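Local coordinates for putative branched-chain amino acid ABC transporter, periplasmic branched-chain amino acid-binding protein (PDB 4RU0), which probably binds branched-chain amino acids or related small solutes in the periplasm and delivers them to an ABC transporter, at residues Glu125-Thr139 and Val146-Tyr158. Residues are numbered along the deposited sequence; the frame is centred on the assembly and turned at random.
Sequences EVDKIPLITLGYGRT and VFPYNFPVMLTFY
Tyr149 lays one face of its ring over the backbone of Lys128, whose CA stands 3.7 Å from the ring centroid in a CH-pi contact only 12° off the normal. With CG anti to the carbonyl carbon (chi1 -69°), the ring reaches the turn where helix 114-126 ends in a Schellman motif, and Lys128 CB and CG cross obliquely near Tyr149 OH. Pro130, whose ring has no N-H to bury, sets its CD against Tyr149 CD2, 4.1 Å away. Were Tyr149 replaced by an alanine, the end of helix 114-126 would be likely to lose the ring face packed against it and Lys128 CA its aromatic partner. Beyond the ring the backbones pair as two short parallel strands: Leu131 N donates to Tyr149 O (2.7 Å), Phe151 N to Leu131 O, and Thr133 N to Phe151 O. This pair, following helix 114-126, is part of the alpha/beta fold of this type I periplasmic binding protein; backbone bonds between Tyr109 and both Pro130 and Ile132 tie it to the chain before that helix. Gly135, whose O bonds the pocket residue Trp269, takes the third position of the type II turn Thr133-Tyr136, where positive phi is easiest without a CB; its bare CA comes within 3.2 Å of Leu155 O. Leu134 CD1 packs on selenomethionine Met154 CB, both side chains against helix 325-348. Two waters bridge the segments: one links Glu125 OE1 to Tyr149 N, the second accepts from Arg138 NE and Asn150 ND2. Farther out, Ser121 also bonds Asn150 ND2, and His391 stacks on Phe151.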
loop_
_atom_site.group_PDB
_atom_site.type_symbol
_atom_site.label_atom_id
_atom_site.label_comp_id
_atom_site.label_asym_id
_atom_site.label_seq_id
_atom_site.Cartn_x
_atom_site.Cartn_y
_atom_site.Cartn_z
ATOM N N GLU A 125 -7.292 -6.801 -17.927
ATOM C CA GLU A 125 -6.692 -8.011 -18.475
ATOM C C GLU A 125 -6.906 -8.086 -19.986
ATOM O O GLU A 125 -5.975 -8.393 -20.735
ATOM C CB GLU A 125 -7.266 -9.254 -17.792
ATOM C CG GLU A 125 -6.665 -10.563 -18.283
ATOM C CD GLU A 125 -6.860 -11.707 -17.296
ATOM O OE1 GLU A 125 -7.176 -11.438 -16.113
ATOM O OE2 GLU A 125 -6.692 -12.878 -17.701
ATOM N N VAL A 126 -8.127 -7.786 -20.427
ATOM C CA VAL A 126 -8.453 -7.785 -21.854
ATOM C C VAL A 126 -7.633 -6.749 -22.622
ATOM O O VAL A 126 -7.208 -6.997 -23.751
ATOM C CB VAL A 126 -9.951 -7.512 -22.090
ATOM C CG1 VAL A 126 -10.265 -7.474 -23.578
ATOM C CG2 VAL A 126 -10.795 -8.565 -21.398
ATOM N N ASP A 127 -7.406 -5.589 -22.008
ATOM C CA ASP A 127 -6.687 -4.499 -22.674
ATOM C C ASP A 127 -5.180 -4.646 -22.530
ATOM O O ASP A 127 -4.422 -3.828 -23.042
ATOM C CB ASP A 127 -7.118 -3.135 -22.119
ATOM C CG ASP A 127 -8.613 -2.890 -22.248
ATOM O OD1 ASP A 127 -9.278 -3.586 -23.047
ATOM O OD2 ASP A 127 -9.120 -1.987 -21.553
ATOM N N LYS A 128 -4.762 -5.688 -21.820
ATOM C CA LYS A 128 -3.353 -5.924 -21.505
ATOM C C LYS A 128 -2.689 -4.688 -20.879
ATOM O O LYS A 128 -1.630 -4.226 -21.325
ATOM C CB LYS A 128 -2.603 -6.384 -22.759
ATOM C CG LYS A 128 -3.113 -7.730 -23.277
ATOM C CD LYS A 128 -2.408 -8.175 -24.546
ATOM C CE LYS A 128 -2.873 -9.560 -24.965
ATOM N NZ LYS A 128 -2.231 -9.995 -26.235
ATOM N N ILE A 129 -3.328 -4.165 -19.836
ATOM C CA ILE A 129 -2.786 -3.047 -19.079
ATOM C C ILE A 129 -2.653 -3.410 -17.600
ATOM O O ILE A 129 -3.644 -3.694 -16.931
ATOM C CB ILE A 129 -3.657 -1.795 -19.223
ATOM C CG1 ILE A 129 -3.720 -1.371 -20.689
ATOM C CG2 ILE A 129 -3.109 -0.671 -18.357
ATOM C CD1 ILE A 129 -4.322 -0.011 -20.910
ATOM N N PRO A 130 -1.414 -3.406 -17.090
ATOM C CA PRO A 130 -1.161 -3.788 -15.699
ATOM C C PRO A 130 -1.786 -2.802 -14.723
ATOM O O PRO A 130 -1.543 -1.602 -14.823
ATOM C CB PRO A 130 0.370 -3.756 -15.590
ATOM C CG PRO A 130 0.880 -3.652 -16.993
ATOM C CD PRO A 130 -0.190 -2.977 -17.778
ATOM N N LEU A 131 -2.601 -3.307 -13.805
ATOM C CA LEU A 131 -3.123 -2.484 -12.729
ATOM C C LEU A 131 -2.211 -2.619 -11.531
ATOM O O LEU A 131 -1.947 -3.727 -11.071
ATOM C CB LEU A 131 -4.548 -2.889 -12.349
ATOM C CG LEU A 131 -5.662 -2.636 -13.365
ATOM C CD1 LEU A 131 -7.026 -2.931 -12.737
ATOM C CD2 LEU A 131 -5.615 -1.225 -13.944
ATOM N N ILE A 132 -1.721 -1.493 -11.034
ATOM C CA ILE A 132 -0.951 -1.487 -9.802
ATOM C C ILE A 132 -1.806 -0.944 -8.666
ATOM O O ILE A 132 -2.305 0.179 -8.734
ATOM C CB ILE A 132 0.328 -0.642 -9.928
ATOM C CG1 ILE A 132 1.274 -1.250 -10.965
ATOM C CG2 ILE A 132 1.020 -0.528 -8.591
ATOM C CD1 ILE A 132 2.473 -0.367 -11.283
ATOM N N THR A 133 -1.965 -1.752 -7.629
ATOM C CA THR A 133 -2.555 -1.308 -6.368
ATOM C C THR A 133 -1.577 -1.550 -5.231
ATOM O O THR A 133 -1.420 -2.650 -4.762
ATOM C CB THR A 133 -3.894 -2.014 -6.066
ATOM O OG1 THR A 133 -3.703 -3.422 -5.974
ATOM C CG2 THR A 133 -4.887 -1.748 -7.130
ATOM N N LEU A 134 -0.968 -0.490 -4.740
ATOM C CA LEU A 134 0.051 -0.635 -3.722
ATOM C C LEU A 134 -0.606 -0.725 -2.360
ATOM O O LEU A 134 -1.322 0.158 -1.957
ATOM C CB LEU A 134 1.001 0.555 -3.793
ATOM C CG LEU A 134 2.313 0.599 -3.029
ATOM C CD1 LEU A 134 3.261 -0.479 -3.485
ATOM C CD2 LEU A 134 2.963 1.955 -3.224
ATOM N N GLY A 135 -0.363 -1.819 -1.667
ATOM C CA GLY A 135 -0.947 -2.069 -0.365
ATOM C C GLY A 135 -2.455 -2.215 -0.297
ATOM O O GLY A 135 -3.055 -1.943 0.714
ATOM N N TYR A 136 -3.070 -2.643 -1.375
ATOM C CA TYR A 136 -4.506 -2.792 -1.413
ATOM C C TYR A 136 -4.889 -3.670 -2.585
ATOM O O TYR A 136 -4.037 -4.184 -3.234
ATOM C CB TYR A 136 -5.227 -1.446 -1.371
ATOM C CG TYR A 136 -5.305 -0.665 -2.653
ATOM C CD1 TYR A 136 -4.253 0.097 -3.086
ATOM C CD2 TYR A 136 -6.460 -0.640 -3.386
ATOM C CE1 TYR A 136 -4.342 0.837 -4.238
ATOM C CE2 TYR A 136 -6.556 0.086 -4.540
ATOM C CZ TYR A 136 -5.493 0.823 -4.961
ATOM O OH TYR A 136 -5.607 1.532 -6.104
ATOM N N GLY A 137 -6.168 -3.901 -2.791
ATOM C CA GLY A 137 -6.619 -4.669 -3.937
ATOM C C GLY A 137 -6.791 -6.151 -3.654
ATOM O O GLY A 137 -6.799 -6.574 -2.496
ATOM N N ARG A 138 -6.939 -6.942 -4.714
ATOM C CA ARG A 138 -7.190 -8.373 -4.579
ATOM C C ARG A 138 -5.958 -9.126 -4.089
ATOM O O ARG A 138 -4.937 -9.163 -4.774
ATOM C CB ARG A 138 -7.645 -8.953 -5.910
ATOM C CG ARG A 138 -8.820 -8.233 -6.546
ATOM C CD ARG A 138 -9.000 -8.698 -7.981
ATOM N NE ARG A 138 -10.198 -8.158 -8.618
ATOM C CZ ARG A 138 -11.398 -8.731 -8.565
ATOM N NH1 ARG A 138 -12.427 -8.171 -9.192
ATOM N NH2 ARG A 138 -11.571 -9.863 -7.879
ATOM N N THR A 139 -6.050 -9.745 -2.917
ATOM C CA THR A 139 -4.903 -10.475 -2.393
ATOM C C THR A 139 -4.577 -11.686 -3.274
ATOM O O THR A 139 -3.412 -12.027 -3.461
ATOM C CB THR A 139 -5.118 -10.940 -0.920
ATOM O OG1 THR A 139 -6.253 -11.806 -0.842
ATOM C CG2 THR A 139 -5.341 -9.740 -0.007
ATOM N N VAL A 146 -2.967 -16.399 -12.495
ATOM C CA VAL A 146 -4.412 -16.230 -12.622
ATOM C C VAL A 146 -4.735 -14.761 -12.881
ATOM O O VAL A 146 -5.734 -14.436 -13.522
ATOM C CB VAL A 146 -5.143 -16.743 -11.367
ATOM C CG1 VAL A 146 -6.630 -16.421 -11.414
ATOM C CG2 VAL A 146 -4.934 -18.247 -11.228
ATOM N N PHE A 147 -3.857 -13.876 -12.415
ATOM C CA PHE A 147 -4.041 -12.435 -12.590
ATOM C C PHE A 147 -2.878 -11.772 -13.326
ATOM O O PHE A 147 -2.111 -11.028 -12.724
ATOM C CB PHE A 147 -4.239 -11.766 -11.232
ATOM C CG PHE A 147 -5.537 -12.118 -10.576
ATOM C CD1 PHE A 147 -5.643 -13.248 -9.786
ATOM C CD2 PHE A 147 -6.655 -11.316 -10.750
ATOM C CE1 PHE A 147 -6.839 -13.571 -9.182
ATOM C CE2 PHE A 147 -7.851 -11.634 -10.148
ATOM C CZ PHE A 147 -7.946 -12.762 -9.363
ATOM N N PRO A 148 -2.771 -12.016 -14.642
ATOM C CA PRO A 148 -1.652 -11.529 -15.455
ATOM C C PRO A 148 -1.428 -10.022 -15.357
ATOM O O PRO A 148 -0.278 -9.589 -15.332
ATOM C CB PRO A 148 -2.062 -11.911 -16.884
ATOM C CG PRO A 148 -3.072 -12.976 -16.729
ATOM C CD PRO A 148 -3.792 -12.691 -15.460
ATOM N N TYR A 149 -2.501 -9.239 -15.296
ATOM C CA TYR A 149 -2.376 -7.785 -15.338
ATOM C C TYR A 149 -2.896 -7.076 -14.083
ATOM O O TYR A 149 -3.259 -5.904 -14.124
ATOM C CB TYR A 149 -3.080 -7.253 -16.589
ATOM C CG TYR A 149 -2.339 -7.653 -17.842
ATOM C CD1 TYR A 149 -2.656 -8.826 -18.517
ATOM C CD2 TYR A 149 -1.283 -6.884 -18.319
ATOM C CE1 TYR A 149 -1.960 -9.206 -19.648
ATOM C CE2 TYR A 149 -0.583 -7.257 -19.450
ATOM C CZ TYR A 149 -0.921 -8.417 -20.108
ATOM O OH TYR A 149 -0.225 -8.788 -21.234
ATOM N N ASN A 150 -2.904 -7.791 -12.964
ATOM C CA ASN A 150 -3.278 -7.208 -11.680
ATOM C C ASN A 150 -2.143 -7.378 -10.667
ATOM O O ASN A 150 -1.725 -8.502 -10.383
ATOM C CB ASN A 150 -4.566 -7.850 -11.160
ATOM C CG ASN A 150 -5.249 -7.013 -10.096
ATOM O OD1 ASN A 150 -4.602 -6.477 -9.195
ATOM N ND2 ASN A 150 -6.569 -6.892 -10.200
ATOM N N PHE A 151 -1.646 -6.266 -10.127
ATOM C CA PHE A 151 -0.474 -6.290 -9.250
ATOM C C PHE A 151 -0.704 -5.620 -7.889
ATOM O O PHE A 151 -0.524 -4.407 -7.754
ATOM C CB PHE A 151 0.719 -5.611 -9.939
ATOM C CG PHE A 151 1.257 -6.364 -11.125
ATOM C CD1 PHE A 151 2.391 -7.157 -11.003
ATOM C CD2 PHE A 151 0.640 -6.271 -12.367
ATOM C CE1 PHE A 151 2.898 -7.846 -12.095
ATOM C CE2 PHE A 151 1.141 -6.961 -13.461
ATOM C CZ PHE A 151 2.272 -7.747 -13.327
ATOM N N PRO A 152 -1.040 -6.393 -6.873
ATOM C CA PRO A 152 -1.158 -5.829 -5.531
ATOM C C PRO A 152 0.226 -5.760 -4.888
ATOM O O PRO A 152 0.586 -6.562 -4.059
ATOM C CB PRO A 152 -2.024 -6.846 -4.824
ATOM C CG PRO A 152 -1.642 -8.118 -5.440
ATOM C CD PRO A 152 -1.274 -7.838 -6.862
ATOM N N VAL A 153 1.000 -4.787 -5.327
ATOM C CA VAL A 153 2.417 -4.690 -5.025
ATOM C C VAL A 153 2.823 -4.341 -3.600
ATOM O O VAL A 153 2.208 -3.521 -2.942
ATOM C CB VAL A 153 3.141 -3.733 -5.983
ATOM C CG1 VAL A 153 4.599 -4.114 -6.077
ATOM C CG2 VAL A 153 2.530 -3.800 -7.357
HETATM N N MSE A 154 3.913 -4.970 -3.187
HETATM C CA MSE A 154 4.582 -4.735 -1.925
HETATM C C MSE A 154 3.952 -5.340 -0.702
HETATM O O MSE A 154 4.639 -6.061 0.027
HETATM C CB MSE A 154 4.692 -3.239 -1.738
HETATM C CG MSE A 154 6.082 -2.891 -1.262
HETATM SE SE MSE A 154 6.264 -0.965 -1.427
HETATM C CE MSE A 154 7.242 -1.033 -3.117
ATOM N N LEU A 155 2.704 -5.026 -0.417
ATOM C CA LEU A 155 2.065 -5.620 0.723
ATOM C C LEU A 155 0.613 -5.948 0.510
ATOM O O LEU A 155 -0.182 -5.075 0.316
ATOM C CB LEU A 155 2.225 -4.694 1.931
ATOM C CG LEU A 155 1.914 -5.315 3.282
ATOM C CD1 LEU A 155 2.887 -6.423 3.592
ATOM C CD2 LEU A 155 1.933 -4.272 4.363
ATOM N N THR A 156 0.263 -7.209 0.618
ATOM C CA THR A 156 -1.128 -7.598 0.688
ATOM C C THR A 156 -1.555 -7.723 2.135
ATOM O O THR A 156 -0.743 -7.917 3.007
ATOM C CB THR A 156 -1.407 -8.920 -0.017
ATOM O OG1 THR A 156 -0.740 -9.978 0.660
ATOM C CG2 THR A 156 -0.946 -8.862 -1.446
ATOM N N PHE A 157 -2.844 -7.622 2.374
ATOM C CA PHE A 157 -3.381 -7.785 3.719
ATOM C C PHE A 157 -3.058 -9.152 4.319
ATOM O O PHE A 157 -2.961 -9.289 5.542
ATOM C CB PHE A 157 -4.889 -7.551 3.707
ATOM C CG PHE A 157 -5.275 -6.150 3.330
ATOM C CD1 PHE A 157 -4.678 -5.061 3.953
ATOM C CD2 PHE A 157 -6.214 -5.917 2.332
ATOM C CE1 PHE A 157 -5.026 -3.761 3.602
ATOM C CE2 PHE A 157 -6.564 -4.621 1.971
ATOM C CZ PHE A 157 -5.970 -3.541 2.609
ATOM N N TYR A 158 -2.869 -10.163 3.474
ATOM C CA TYR A 158 -2.460 -11.472 3.980
ATOM C C TYR A 158 -1.060 -11.384 4.574
ATOM O O TYR A 158 -0.830 -11.818 5.701
ATOM C CB TYR A 158 -2.504 -12.540 2.884
ATOM C CG TYR A 158 -3.872 -13.145 2.670
ATOM C CD1 TYR A 158 -5.026 -12.423 2.943
ATOM C CD2 TYR A 158 -4.014 -14.444 2.194
ATOM C CE1 TYR A 158 -6.281 -12.974 2.741
ATOM C CE2 TYR A 158 -5.266 -15.005 1.992
ATOM C CZ TYR A 158 -6.397 -14.264 2.271
ATOM O OH TYR A 158 -7.651 -14.804 2.076
HETATM O O HOH W 1 -5.297 -9.828 -14.575
HETATM O O HOH W 2 -8.851 -5.368 -8.998
#